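Local atomic coordinates of AGR_L_2016p (Agrobacterium tumefaciens, PDB entry 2GVH), a protein that probably hydrolyses acyl-CoA thioesters to free fatty acids and coenzyme A, as a double hotdog-fold thioesterase. Residues B[28-33]-B[90-95]; B[55-60]-B[162-167]; B[105-110]-B[129-134]; B[185-190]-B[258-263]. One frame throughout, in Å; residues are numbered along the deposited sequence.

Contact 1 of 4, residues B[28-33]-B[90-95]; sequences TTRLID and IVEFTA
Thr-29 to Asp-33 run antiparallel to Val-91 to Ala-95, their short axes 4.6 Å apart at closest and 160° from each other. Thr-29 with Ala-95, Leu-31 with Phe-93 and Asp-33 with Val-91 are hydrogen-bonded pairs, each closed by two N-H...O=C bonds; Asp-33 N reaches Val-91 O at 2.9 Å. Arg-30 with Thr-94 and Ile-32 with Glu-92 are the non-hydrogen-bonded pairs between them. Strand 29-35 is the outermost strand of the first hotdog sheet, beside strand 89-100; its other side meets strand 160-165 of the second half, where Arg-30 bonds to Val-163.

Thr-29 and the apolar Leu-31, Phe-93 and Ala-95 suit the buried face that meets helix 49-67, where Phe-93 packs on Leu-54, Met-55 and Val-58. The ring edge also meets a backbone oxygen, Phe-93 CD1 lying 3.3 Å from Leu-31 O. On the other face, partly exposed and so suited to long charged chains, Arg-30 and Glu-92 form a salt bridge, Arg-30 NE to Glu-92 OE2 at 2.7 Å. The acceptor lies near the guanidinium plane, although the two groups are turned 50° apart. A bend at chi3 (102°) swings the arginine's head across to the acid, while Thr-94 CG2 lies over one guanidinium face, 3.9 Å from Arg-30 NH2. Ile-32 CG1 lies 3.6 Å from Glu-92 CG, and Ile-32 CG2 touches Ile-90 CG2 at 3.5 Å.

Glu-92 OE1 is bound in turn by Arg-196 of helix 179-198. One carboxylate thus bridges two arginines, which probably keeps it ionised and ties the first sheet to the helix of the second half.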
loop_
_atom_site.group_PDB
_atom_site.type_symbol
_atom_site.label_atom_id
_atom_site.label_comp_id
_atom_site.label_asym_id
_atom_site.label_seq_id
_atom_site.Cartn_x
_atom_site.Cartn_y
_atom_site.Cartn_z
ATOM N N THR B 28 4.240 -25.818 9.710
ATOM C CA THR B 28 4.739 -24.996 8.616
ATOM C C THR B 28 3.709 -23.948 8.203
ATOM O O THR B 28 2.557 -24.271 7.952
ATOM C CB THR B 28 5.139 -25.839 7.402
ATOM O OG1 THR B 28 6.029 -26.867 7.832
ATOM C CG2 THR B 28 5.870 -24.985 6.346
ATOM N N THR B 29 4.147 -22.694 8.149
ATOM C CA THR B 29 3.304 -21.586 7.719
ATOM C C THR B 29 3.734 -21.114 6.337
ATOM O O THR B 29 4.914 -20.857 6.092
ATOM C CB THR B 29 3.427 -20.417 8.687
ATOM O OG1 THR B 29 3.089 -20.846 10.002
ATOM C CG2 THR B 29 2.509 -19.286 8.282
ATOM N N ARG B 30 2.778 -20.968 5.437
ATOM C CA ARG B 30 3.094 -20.567 4.077
ATOM C C ARG B 30 2.433 -19.259 3.718
ATOM O O ARG B 30 1.288 -19.053 4.061
ATOM C CB ARG B 30 2.708 -21.681 3.102
ATOM C CG ARG B 30 2.974 -23.048 3.746
ATOM C CD ARG B 30 2.349 -24.219 2.998
ATOM N NE ARG B 30 3.391 -24.881 2.233
ATOM C CZ ARG B 30 4.067 -25.925 2.670
ATOM N NH1 ARG B 30 3.780 -26.444 3.855
ATOM N NH2 ARG B 30 5.017 -26.454 1.927
ATOM N N LEU B 31 3.170 -18.386 3.042
ATOM C CA LEU B 31 2.684 -17.083 2.580
ATOM C C LEU B 31 3.059 -16.955 1.108
ATOM O O LEU B 31 4.206 -17.169 0.750
ATOM C CB LEU B 31 3.394 -15.972 3.341
ATOM C CG LEU B 31 2.978 -14.513 3.200
ATOM C CD1 LEU B 31 3.242 -13.806 4.522
ATOM C CD2 LEU B 31 3.693 -13.774 2.043
ATOM N N ILE B 32 2.117 -16.579 0.261
ATOM C CA ILE B 32 2.318 -16.679 -1.151
ATOM C C ILE B 32 2.064 -15.347 -1.813
ATOM O O ILE B 32 1.044 -14.723 -1.562
ATOM C CB ILE B 32 1.442 -17.791 -1.784
ATOM C CG1 ILE B 32 2.022 -19.142 -1.411
ATOM C CG2 ILE B 32 1.530 -17.697 -3.254
ATOM C CD1 ILE B 32 1.205 -20.353 -1.762
ATOM N N ASP B 33 3.008 -14.906 -2.634
ATOM C CA ASP B 33 2.836 -13.697 -3.412
ATOM C C ASP B 33 3.034 -13.953 -4.900
ATOM O O ASP B 33 3.866 -14.735 -5.293
ATOM C CB ASP B 33 3.809 -12.640 -2.948
ATOM C CG ASP B 33 3.422 -11.233 -3.434
ATOM O OD1 ASP B 33 2.269 -11.030 -3.924
ATOM O OD2 ASP B 33 4.280 -10.319 -3.333
ATOM N N ILE B 90 4.874 -17.511 -9.186
ATOM C CA ILE B 90 4.239 -17.640 -7.886
ATOM C C ILE B 90 5.314 -17.896 -6.851
ATOM O O ILE B 90 6.083 -18.847 -6.988
ATOM C CB ILE B 90 3.238 -18.771 -7.784
ATOM C CG1 ILE B 90 2.078 -18.543 -8.720
ATOM C CG2 ILE B 90 2.698 -18.796 -6.395
ATOM C CD1 ILE B 90 1.208 -19.786 -8.910
ATOM N N VAL B 91 5.355 -17.068 -5.814
ATOM C CA VAL B 91 6.457 -17.124 -4.842
ATOM C C VAL B 91 5.976 -17.550 -3.486
ATOM O O VAL B 91 5.101 -16.916 -2.905
ATOM C CB VAL B 91 7.219 -15.769 -4.779
ATOM C CG1 VAL B 91 8.479 -15.906 -4.029
ATOM C CG2 VAL B 91 7.589 -15.393 -6.175
ATOM N N GLU B 92 6.530 -18.626 -2.982
ATOM C CA GLU B 92 6.053 -19.173 -1.730
ATOM C C GLU B 92 7.060 -19.019 -0.627
ATOM O O GLU B 92 8.190 -19.421 -0.773
ATOM C CB GLU B 92 5.715 -20.647 -1.887
ATOM C CG GLU B 92 4.908 -21.193 -0.726
ATOM C CD GLU B 92 4.602 -22.684 -0.815
ATOM O OE1 GLU B 92 4.927 -23.325 -1.820
ATOM O OE2 GLU B 92 4.050 -23.240 0.154
ATOM N N PHE B 93 6.633 -18.455 0.494
ATOM C CA PHE B 93 7.486 -18.315 1.653
ATOM C C PHE B 93 7.013 -19.283 2.742
ATOM O O PHE B 93 5.881 -19.195 3.216
ATOM C CB PHE B 93 7.448 -16.881 2.146
ATOM C CG PHE B 93 7.854 -15.872 1.100
ATOM C CD1 PHE B 93 6.987 -15.516 0.083
ATOM C CD2 PHE B 93 9.093 -15.268 1.149
ATOM C CE1 PHE B 93 7.352 -14.593 -0.885
ATOM C CE2 PHE B 93 9.473 -14.351 0.198
ATOM C CZ PHE B 93 8.594 -13.995 -0.834
ATOM N N THR B 94 7.871 -20.182 3.145
ATOM C CA THR B 94 7.501 -21.196 4.175
ATOM C C THR B 94 8.365 -20.989 5.400
ATOM O O THR B 94 9.546 -20.704 5.257
ATOM C CB THR B 94 7.807 -22.622 3.743
ATOM O OG1 THR B 94 9.130 -22.616 3.244
ATOM C CG2 THR B 94 6.947 -23.087 2.642
ATOM N N ALA B 95 7.766 -21.105 6.585
ATOM C CA ALA B 95 8.485 -20.969 7.829
ATOM C C ALA B 95 8.216 -22.158 8.767
ATOM O O ALA B 95 7.073 -22.627 8.880
ATOM C CB ALA B 95 8.132 -19.698 8.496
#

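Contact 2 of 4, residues B[55-60]-B[162-167]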
loop_
_atom_site.group_PDB
_atom_site.type_symbol
_atom_site.label_atom_id
_atom_site.label_comp_id
_atom_site.label_asym_id
_atom_site.label_seq_id
_atom_site.Cartn_x
_atom_site.Cartn_y
_atom_site.Cartn_z
HETATM N N MSE B 55 9.926 -12.755 3.856
HETATM C CA MSE B 55 10.551 -13.812 4.638
HETATM C C MSE B 55 10.419 -13.525 6.137
HETATM O O MSE B 55 10.120 -14.414 6.923
HETATM C CB MSE B 55 12.001 -13.974 4.255
HETATM C CG MSE B 55 12.210 -14.427 2.820
HETATM SE SE MSE B 55 14.127 -14.583 2.311
HETATM C CE MSE B 55 14.464 -16.269 3.140
ATOM N N ASP B 56 10.619 -12.276 6.544
ATOM C CA ASP B 56 10.487 -11.982 7.941
ATOM C C ASP B 56 9.027 -12.067 8.349
ATOM O O ASP B 56 8.717 -12.610 9.410
ATOM C CB ASP B 56 11.156 -10.658 8.275
ATOM C CG ASP B 56 10.759 -10.111 9.630
ATOM O OD1 ASP B 56 11.424 -10.442 10.631
ATOM O OD2 ASP B 56 9.789 -9.304 9.670
ATOM N N ARG B 57 8.117 -11.533 7.508
ATOM C CA ARG B 57 6.675 -11.601 7.892
ATOM C C ARG B 57 6.220 -13.044 8.213
ATOM O O ARG B 57 5.588 -13.300 9.246
ATOM C CB ARG B 57 5.774 -10.956 6.862
ATOM C CG ARG B 57 4.419 -10.447 7.427
ATOM C CD ARG B 57 3.435 -10.047 6.306
ATOM N NE ARG B 57 4.010 -8.991 5.520
ATOM C CZ ARG B 57 3.773 -8.774 4.233
ATOM N NH1 ARG B 57 2.948 -9.544 3.536
ATOM N NH2 ARG B 57 4.381 -7.766 3.633
ATOM N N VAL B 58 6.570 -14.004 7.372
ATOM C CA VAL B 58 6.063 -15.345 7.601
ATOM C C VAL B 58 6.794 -15.999 8.777
ATOM O O VAL B 58 6.262 -16.886 9.455
ATOM C CB VAL B 58 6.127 -16.192 6.323
ATOM C CG1 VAL B 58 7.541 -16.143 5.692
ATOM C CG2 VAL B 58 5.650 -17.603 6.578
ATOM N N ALA B 59 8.010 -15.543 9.026
ATOM C CA ALA B 59 8.735 -15.947 10.201
ATOM C C ALA B 59 7.988 -15.510 11.438
ATOM O O ALA B 59 7.726 -16.322 12.344
ATOM C CB ALA B 59 10.084 -15.363 10.190
ATOM N N PHE B 60 7.652 -14.226 11.451
ATOM C CA PHE B 60 6.885 -13.601 12.498
ATOM C C PHE B 60 5.603 -14.380 12.823
ATOM O O PHE B 60 5.403 -14.831 13.991
ATOM C CB PHE B 60 6.588 -12.146 12.132
ATOM C CG PHE B 60 5.590 -11.488 13.027
ATOM C CD1 PHE B 60 5.972 -10.962 14.246
ATOM C CD2 PHE B 60 4.263 -11.394 12.654
ATOM C CE1 PHE B 60 5.050 -10.350 15.085
ATOM C CE2 PHE B 60 3.329 -10.785 13.492
ATOM C CZ PHE B 60 3.727 -10.255 14.699
HETATM N N MSE B 162 -2.759 -21.086 2.614
HETATM C CA MSE B 162 -1.863 -19.925 2.738
HETATM C C MSE B 162 -2.384 -18.888 3.713
HETATM O O MSE B 162 -3.594 -18.716 3.840
HETATM C CB MSE B 162 -1.587 -19.321 1.377
HETATM C CG MSE B 162 -2.751 -18.470 0.833
HETATM SE SE MSE B 162 -2.453 -17.923 -1.110
HETATM C CE MSE B 162 -2.790 -19.435 -1.594
ATOM N N VAL B 163 -1.479 -18.193 4.396
ATOM C CA VAL B 163 -1.870 -17.148 5.357
ATOM C C VAL B 163 -1.357 -15.763 4.943
ATOM O O VAL B 163 -0.528 -15.632 4.070
ATOM C CB VAL B 163 -1.406 -17.448 6.804
ATOM C CG1 VAL B 163 -1.747 -18.848 7.222
ATOM C CG2 VAL B 163 0.055 -17.235 6.917
ATOM N N GLU B 164 -1.875 -14.741 5.594
ATOM C CA GLU B 164 -1.419 -13.371 5.419
ATOM C C GLU B 164 -1.930 -12.637 6.648
ATOM O O GLU B 164 -2.887 -13.084 7.299
ATOM C CB GLU B 164 -1.995 -12.742 4.139
ATOM C CG GLU B 164 -1.457 -11.326 3.791
ATOM C CD GLU B 164 0.054 -11.140 4.015
ATOM O OE1 GLU B 164 0.481 -10.960 5.177
ATOM O OE2 GLU B 164 0.809 -11.166 3.026
ATOM N N ILE B 165 -1.300 -11.522 6.976
ATOM C CA ILE B 165 -1.780 -10.714 8.085
ATOM C C ILE B 165 -2.787 -9.735 7.546
ATOM O O ILE B 165 -2.746 -9.410 6.364
ATOM C CB ILE B 165 -0.638 -9.969 8.724
ATOM C CG1 ILE B 165 0.171 -10.946 9.550
ATOM C CG2 ILE B 165 -1.143 -8.870 9.645
ATOM C CD1 ILE B 165 1.581 -10.520 9.705
ATOM N N VAL B 166 -3.709 -9.306 8.400
ATOM C CA VAL B 166 -4.671 -8.259 8.093
ATOM C C VAL B 166 -4.030 -6.886 8.367
ATOM O O VAL B 166 -3.635 -6.578 9.489
ATOM C CB VAL B 166 -6.001 -8.445 8.898
ATOM C CG1 VAL B 166 -6.997 -7.293 8.651
ATOM C CG2 VAL B 166 -6.682 -9.743 8.537
ATOM N N PHE B 167 -3.898 -6.071 7.330
ATOM C CA PHE B 167 -3.210 -4.778 7.466
ATOM C C PHE B 167 -4.218 -3.684 7.766
ATOM O O PHE B 167 -5.368 -3.767 7.332
ATOM C CB PHE B 167 -2.468 -4.413 6.177
ATOM C CG PHE B 167 -1.318 -5.321 5.854
ATOM C CD1 PHE B 167 -0.134 -5.287 6.608
ATOM C CD2 PHE B 167 -1.421 -6.225 4.794
ATOM C CE1 PHE B 167 0.936 -6.134 6.301
ATOM C CE2 PHE B 167 -0.374 -7.083 4.485
ATOM C CZ PHE B 167 0.818 -7.032 5.235
#
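Arg-57, on the central helix 49-67, meets Glu-164 of strand 160-165 in a salt bridge, with Arg-57 NH1 2.7 Å from Glu-164 OE2. Both hydrogen bonds from NH1 to the two carboxylate oxygens are weak: the one to OE2 is short but bent to 118° at the hydrogen, and the one to OE1 is long. The planes of the charged groups are well turned from each other, so the acid does not pair squarely with the guanidinium. The acid is also held by the backbone of the next residue: bent at chi2 (41°), Glu-164 folds back until its OE1 accepts the N-H of Ile-165 through its anti lone pair, Ile-165 N to Glu-164 OE1 2.6 Å.

The second interaction is between flat groups. Phe-167 brings CZ over the centre of the Arg-57 guanidinium, 3.6 Å from Arg-57 CZ, with the two planes 89° apart. The ring therefore offers its edge to the guanidinium face, unlike a cation-pi stack, in which the cation sits over the ring.

The chain holds two hotdog folds, each a sheet wrapped about a long helix, and this contact links the helix of the first to the outermost strand of the second, almost at right angles.

Apolar contacts centre on Ile-165, whose CD1 lies 3.6 Å from Arg-57 CG, on the aliphatic part of the arginine, and 4.1 Å from Phe-60 CD2. A long, branched side chain suits the place, since its CD1 can span from strand to helix. Phe-178 of the second subunit packs on Ile-165 and meets the Phe-60 ring edge-to-face.

Contact 3 of 4, residues B[105-110]-B[129-134]; sequences LTVEVE and FHMVAI
Leu-105 to Val-107 pair with Phe-129 to Met-131 in the beta hairpin of strands 104-115 and 121-133, two neighbouring antiparallel strands of the first hotdog sheet. Four backbone hydrogen bonds close the hydrogen-bonded pairs Leu-105 with Met-131 and Val-107 with Phe-129. The straightest joins Phe-129 N to Val-107 O, at 2.8 Å and 175° at the hydrogen. Toward the end of strand 121-133 the fit is less regular: Leu-105 N reaches Met-131 O at 2.9 Å from 34° off the carbonyl plane. The strand axes diverge markedly, meeting at 143°.

The apolar interactions lie on the face turned to helix 49-67. Val-107 CG2 touches Met-131 CG at 4.0 Å; beyond that carbon the selenomethionine bends at chi2 and chi3, leading its end away from the neighbouring strand, and its methyl reaches Phe-60. Such a flexible, unbranched chain suits a seam between strand and helix. Leu-105 rests on Ala-63 and Phe-66 of the same helix, and the Phe-129 ring packs on Asp-56.

On the opposite face Thr-106 and His-130, a non-hydrogen-bonded pair, lie side by side and point the same way. Both polar types suit this partly exposed surface. Thr-106 CG2 stands 3.9 Å from His-130 CE1, while NE2 of the imidazole is hydrogen-bonded to Glu-77. Diagonally across the helix-facing side, the CG2 methyl of Val-109 approaches the Phe-129 ring at CD1, 3.9 Å away.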
loop_
_atom_site.group_PDB
_atom_site.type_symbol
_atom_site.label_atom_id
_atom_site.label_comp_id
_atom_site.label_asym_id
_atom_site.label_seq_id
_atom_site.Cartn_x
_atom_site.Cartn_y
_atom_site.Cartn_z
ATOM N N LEU B 105 13.272 -17.992 19.674
ATOM C CA LEU B 105 12.793 -18.970 18.731
ATOM C C LEU B 105 13.596 -18.823 17.456
ATOM O O LEU B 105 13.769 -17.739 16.944
ATOM C CB LEU B 105 11.317 -18.748 18.449
ATOM C CG LEU B 105 10.565 -19.810 17.663
ATOM C CD1 LEU B 105 10.418 -21.092 18.484
ATOM C CD2 LEU B 105 9.236 -19.248 17.313
ATOM N N THR B 106 14.106 -19.937 16.961
ATOM C CA THR B 106 14.783 -19.942 15.680
ATOM C C THR B 106 13.810 -20.376 14.601
ATOM O O THR B 106 13.172 -21.399 14.718
ATOM C CB THR B 106 15.974 -20.891 15.732
ATOM O OG1 THR B 106 16.666 -20.671 16.961
ATOM C CG2 THR B 106 16.914 -20.617 14.573
ATOM N N VAL B 107 13.688 -19.583 13.552
ATOM C CA VAL B 107 12.758 -19.919 12.501
ATOM C C VAL B 107 13.455 -20.017 11.159
ATOM O O VAL B 107 14.223 -19.153 10.777
ATOM C CB VAL B 107 11.594 -18.921 12.428
ATOM C CG1 VAL B 107 10.588 -19.386 11.420
ATOM C CG2 VAL B 107 10.916 -18.796 13.781
ATOM N N GLU B 108 13.186 -21.100 10.445
ATOM C CA GLU B 108 13.789 -21.351 9.147
ATOM C C GLU B 108 12.817 -21.004 8.055
ATOM O O GLU B 108 11.681 -21.470 8.063
ATOM C CB GLU B 108 14.152 -22.814 9.060
ATOM C CG GLU B 108 14.890 -23.236 7.810
ATOM C CD GLU B 108 15.364 -24.684 7.914
ATOM O OE1 GLU B 108 14.538 -25.601 7.701
ATOM O OE2 GLU B 108 16.553 -24.890 8.243
ATOM N N VAL B 109 13.269 -20.204 7.105
ATOM C CA VAL B 109 12.383 -19.710 6.069
ATOM C C VAL B 109 12.929 -20.017 4.689
ATOM O O VAL B 109 14.088 -19.719 4.389
ATOM C CB VAL B 109 12.179 -18.197 6.207
ATOM C CG1 VAL B 109 11.328 -17.627 5.053
ATOM C CG2 VAL B 109 11.544 -17.908 7.527
ATOM N N GLU B 110 12.091 -20.597 3.844
ATOM C CA GLU B 110 12.469 -20.889 2.483
ATOM C C GLU B 110 11.644 -20.046 1.559
ATOM O O GLU B 110 10.439 -19.914 1.744
ATOM C CB GLU B 110 12.249 -22.367 2.156
ATOM C CG GLU B 110 13.464 -23.254 2.318
ATOM N N PHE B 129 15.886 -16.947 10.974
ATOM C CA PHE B 129 15.466 -15.800 11.763
ATOM C C PHE B 129 15.418 -16.105 13.221
ATOM O O PHE B 129 14.915 -17.143 13.628
ATOM C CB PHE B 129 14.108 -15.322 11.307
ATOM C CG PHE B 129 14.142 -14.621 10.007
ATOM C CD1 PHE B 129 14.169 -15.338 8.812
ATOM C CD2 PHE B 129 14.124 -13.234 9.961
ATOM C CE1 PHE B 129 14.189 -14.660 7.561
ATOM C CE2 PHE B 129 14.150 -12.534 8.713
ATOM C CZ PHE B 129 14.190 -13.247 7.522
ATOM N N HIS B 130 15.956 -15.202 14.022
ATOM C CA HIS B 130 15.910 -15.383 15.454
ATOM C C HIS B 130 14.894 -14.444 16.049
ATOM O O HIS B 130 15.159 -13.231 16.207
ATOM C CB HIS B 130 17.289 -15.175 16.072
ATOM C CG HIS B 130 18.329 -16.117 15.548
ATOM N ND1 HIS B 130 18.608 -17.329 16.151
ATOM C CD2 HIS B 130 19.152 -16.029 14.473
ATOM C CE1 HIS B 130 19.559 -17.944 15.472
ATOM N NE2 HIS B 130 19.903 -17.178 14.449
HETATM N N MSE B 131 13.706 -14.993 16.330
HETATM C CA MSE B 131 12.646 -14.211 16.963
HETATM C C MSE B 131 12.847 -14.293 18.461
HETATM O O MSE B 131 13.450 -15.227 18.939
HETATM C CB MSE B 131 11.268 -14.732 16.599
HETATM C CG MSE B 131 11.071 -15.037 15.125
HETATM SE SE MSE B 131 11.537 -13.559 13.966
HETATM C CE MSE B 131 10.009 -12.364 14.276
ATOM N N VAL B 132 12.381 -13.275 19.175
ATOM C CA VAL B 132 12.409 -13.214 20.622
ATOM C C VAL B 132 11.025 -12.777 21.072
ATOM O O VAL B 132 10.396 -11.910 20.448
ATOM C CB VAL B 132 13.450 -12.203 21.118
ATOM C CG1 VAL B 132 13.334 -11.981 22.626
ATOM C CG2 VAL B 132 14.842 -12.651 20.761
ATOM N N ALA B 133 10.552 -13.408 22.146
ATOM C CA ALA B 133 9.224 -13.150 22.676
ATOM C C ALA B 133 9.293 -11.952 23.588
ATOM O O ALA B 133 10.188 -11.872 24.416
ATOM C CB ALA B 133 8.745 -14.364 23.453
ATOM N N ILE B 134 8.367 -11.013 23.436
ATOM C CA ILE B 134 8.212 -9.934 24.423
ATOM C C ILE B 134 6.818 -10.049 25.020
ATOM O O ILE B 134 5.882 -9.403 24.552
ATOM C CB ILE B 134 8.380 -8.516 23.810
ATOM C CG1 ILE B 134 9.635 -8.424 22.920
ATOM C CG2 ILE B 134 8.351 -7.459 24.920
ATOM C CD1 ILE B 134 10.929 -8.329 23.648
#

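Contact 4 of 4, residues B[185-190]-B[258-263]; sequences YMTKAA and GHFTMV
Phe-260 and Ala-190 make the centre of a helix-on-sheet contact in the second hotdog fold, where helix 179-198 is the "sausage" lying against the curved sheet and strand 252-264 is one of the strands beneath it. The short axes of helix and strand are 9.2 Å apart and cross at -49°, with no hydrogen bond between the two segments, so shape and apolar character decide the fit.

The Phe-260 ring reaches into the helix surface between successive turns. Its CG lies anti to the carbonyl carbon (chi1 -52°), and the ring extends from there to three helix residues. Ala-190 CB meets CD1 of Phe-260 at 3.8 Å; a methyl is small enough to let strand and helix backbones come near each other here. Met-186 CB, one turn earlier, lies 3.7 Å from Phe-260 CZ. Over one ring face stands the CA of Thr-187. The hydroxyl of this threonine also approaches the ring, with OG1 3.4 Å from Phe-260 CE2, and is hydrogen-bonded to Ile-183 O of the previous helical turn, which satisfies a polar atom in a buried setting.

Met-262 continues the apolar row along the strand, its CG passing Ala-190 O at 4.0 Å. Toward the other end the selenomethionine side chain of Met-186, extended through chi2 and then bent at chi3, reaches over Gly-258. The strand has no side chain there, so the methionine comes right down to the backbone: Met-186 CE lies 3.2 Å from Gly-258 N and 3.8 Å from Gly-258 CA.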
loop_
_atom_site.group_PDB
_atom_site.type_symbol
_atom_site.label_atom_id
_atom_site.label_comp_id
_atom_site.label_asym_id
_atom_site.label_seq_id
_atom_site.Cartn_x
_atom_site.Cartn_y
_atom_site.Cartn_z
ATOM N N TYR B 185 -8.377 -11.776 -1.218
ATOM C CA TYR B 185 -7.449 -12.790 -0.777
ATOM C C TYR B 185 -7.929 -14.168 -1.254
ATOM O O TYR B 185 -7.132 -14.995 -1.698
ATOM C CB TYR B 185 -7.229 -12.716 0.727
ATOM C CG TYR B 185 -6.111 -13.610 1.204
ATOM C CD1 TYR B 185 -4.770 -13.284 0.968
ATOM C CD2 TYR B 185 -6.387 -14.804 1.858
ATOM C CE1 TYR B 185 -3.715 -14.122 1.389
ATOM C CE2 TYR B 185 -5.358 -15.638 2.275
ATOM C CZ TYR B 185 -4.034 -15.313 2.040
ATOM O OH TYR B 185 -3.049 -16.200 2.493
HETATM N N MSE B 186 -9.229 -14.382 -1.281
HETATM C CA MSE B 186 -9.708 -15.679 -1.665
HETATM C C MSE B 186 -9.434 -15.888 -3.120
HETATM O O MSE B 186 -9.112 -16.985 -3.541
HETATM C CB MSE B 186 -11.190 -15.822 -1.381
HETATM C CG MSE B 186 -11.509 -15.813 0.065
HETATM SE SE MSE B 186 -13.440 -15.629 0.292
HETATM C CE MSE B 186 -13.932 -17.534 0.193
ATOM N N THR B 187 -9.571 -14.833 -3.887
ATOM C CA THR B 187 -9.315 -14.864 -5.291
ATOM C C THR B 187 -7.847 -15.112 -5.567
ATOM O O THR B 187 -7.511 -15.991 -6.343
ATOM C CB THR B 187 -9.762 -13.537 -5.954
ATOM O OG1 THR B 187 -11.114 -13.289 -5.594
ATOM C CG2 THR B 187 -9.720 -13.651 -7.463
ATOM N N LYS B 188 -6.965 -14.328 -4.967
ATOM C CA LYS B 188 -5.529 -14.672 -4.946
ATOM C C LYS B 188 -5.323 -16.189 -4.743
ATOM O O LYS B 188 -4.699 -16.833 -5.569
ATOM C CB LYS B 188 -4.801 -13.892 -3.873
ATOM C CG LYS B 188 -3.309 -13.937 -4.016
ATOM C CD LYS B 188 -2.662 -13.300 -2.839
ATOM C CE LYS B 188 -1.548 -12.372 -3.259
ATOM N NZ LYS B 188 -1.076 -11.689 -2.018
ATOM N N ALA B 189 -5.877 -16.763 -3.683
ATOM C CA ALA B 189 -5.708 -18.216 -3.492
ATOM C C ALA B 189 -6.277 -19.035 -4.666
ATOM O O ALA B 189 -5.700 -20.022 -5.080
ATOM C CB ALA B 189 -6.284 -18.685 -2.140
ATOM N N ALA B 190 -7.377 -18.594 -5.249
ATOM C CA ALA B 190 -7.945 -19.285 -6.405
ATOM C C ALA B 190 -7.015 -19.174 -7.624
ATOM O O ALA B 190 -6.854 -20.110 -8.400
ATOM C CB ALA B 190 -9.276 -18.700 -6.746
ATOM N N GLY B 258 -16.019 -19.700 -0.990
ATOM C CA GLY B 258 -16.274 -19.120 -2.291
ATOM C C GLY B 258 -15.953 -20.100 -3.389
ATOM O O GLY B 258 -15.130 -21.005 -3.216
ATOM N N HIS B 259 -16.601 -19.938 -4.524
ATOM C CA HIS B 259 -16.268 -20.726 -5.707
ATOM C C HIS B 259 -15.976 -19.739 -6.814
ATOM O O HIS B 259 -16.817 -18.870 -7.116
ATOM C CB HIS B 259 -17.421 -21.645 -6.086
ATOM C CG HIS B 259 -17.769 -22.620 -5.008
ATOM N ND1 HIS B 259 -17.333 -23.933 -5.019
ATOM C CD2 HIS B 259 -18.459 -22.456 -3.854
ATOM C CE1 HIS B 259 -17.769 -24.539 -3.930
ATOM N NE2 HIS B 259 -18.451 -23.667 -3.204
ATOM N N PHE B 260 -14.782 -19.870 -7.396
ATOM C CA PHE B 260 -14.345 -19.016 -8.492
ATOM C C PHE B 260 -14.113 -19.812 -9.769
ATOM O O PHE B 260 -13.648 -20.960 -9.759
ATOM C CB PHE B 260 -13.074 -18.269 -8.096
ATOM C CG PHE B 260 -13.184 -17.547 -6.778
ATOM C CD1 PHE B 260 -12.866 -18.191 -5.581
ATOM C CD2 PHE B 260 -13.596 -16.213 -6.737
ATOM C CE1 PHE B 260 -12.963 -17.524 -4.362
ATOM C CE2 PHE B 260 -13.709 -15.514 -5.519
ATOM C CZ PHE B 260 -13.392 -16.209 -4.315
ATOM N N THR B 261 -14.449 -19.192 -10.893
ATOM C CA THR B 261 -14.143 -19.833 -12.153
ATOM C C THR B 261 -12.944 -19.132 -12.754
ATOM O O THR B 261 -12.931 -17.909 -12.870
ATOM C CB THR B 261 -15.361 -19.884 -13.065
ATOM O OG1 THR B 261 -16.345 -20.696 -12.431
ATOM C CG2 THR B 261 -15.030 -20.506 -14.427
HETATM N N MSE B 262 -11.928 -19.921 -13.094
HETATM C CA MSE B 262 -10.679 -19.391 -13.654
HETATM C C MSE B 262 -10.492 -19.881 -15.080
HETATM O O MSE B 262 -10.827 -20.998 -15.391
HETATM C CB MSE B 262 -9.503 -19.857 -12.798
HETATM C CG MSE B 262 -9.529 -19.358 -11.333
HETATM SE SE MSE B 262 -9.131 -17.378 -11.097
HETATM C CE MSE B 262 -7.606 -17.129 -11.907
ATOM N N VAL B 263 -9.963 -19.052 -15.961
ATOM C CA VAL B 263 -9.757 -19.507 -17.329
ATOM C C VAL B 263 -8.278 -19.477 -17.662
ATOM O O VAL B 263 -7.601 -18.501 -17.352
ATOM C CB VAL B 263 -10.562 -18.662 -18.316
ATOM C CG1 VAL B 263 -10.177 -18.985 -19.760
ATOM C CG2 VAL B 263 -12.060 -18.903 -18.118
#

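How the contacts relate
Contacts 3 and 4 are buried and lie on opposite sides of the chain's centre, about 32 Å apart between centres, one in each hotdog half. Contact 3 joins strands through backbone bonds, whereas contact 4 seats a helix on a sheet by mainly apolar packing with no hydrogen bond across it. Contacts 1 and 2 sit near the centre, where the halves meet, and there charged pairs appear beside the apolar ones; contact 2 is the more superficial. Contacts 1 and 3 belong to one sheet, probably hydrogen-bonded from Glu-110 N to Thr-94 O, 2.9 Å. Contact 2 adjoins contact 1 where Arg-30 O meets Val-163 N, and reaches contact 4 through the Tyr-185 hydroxyl.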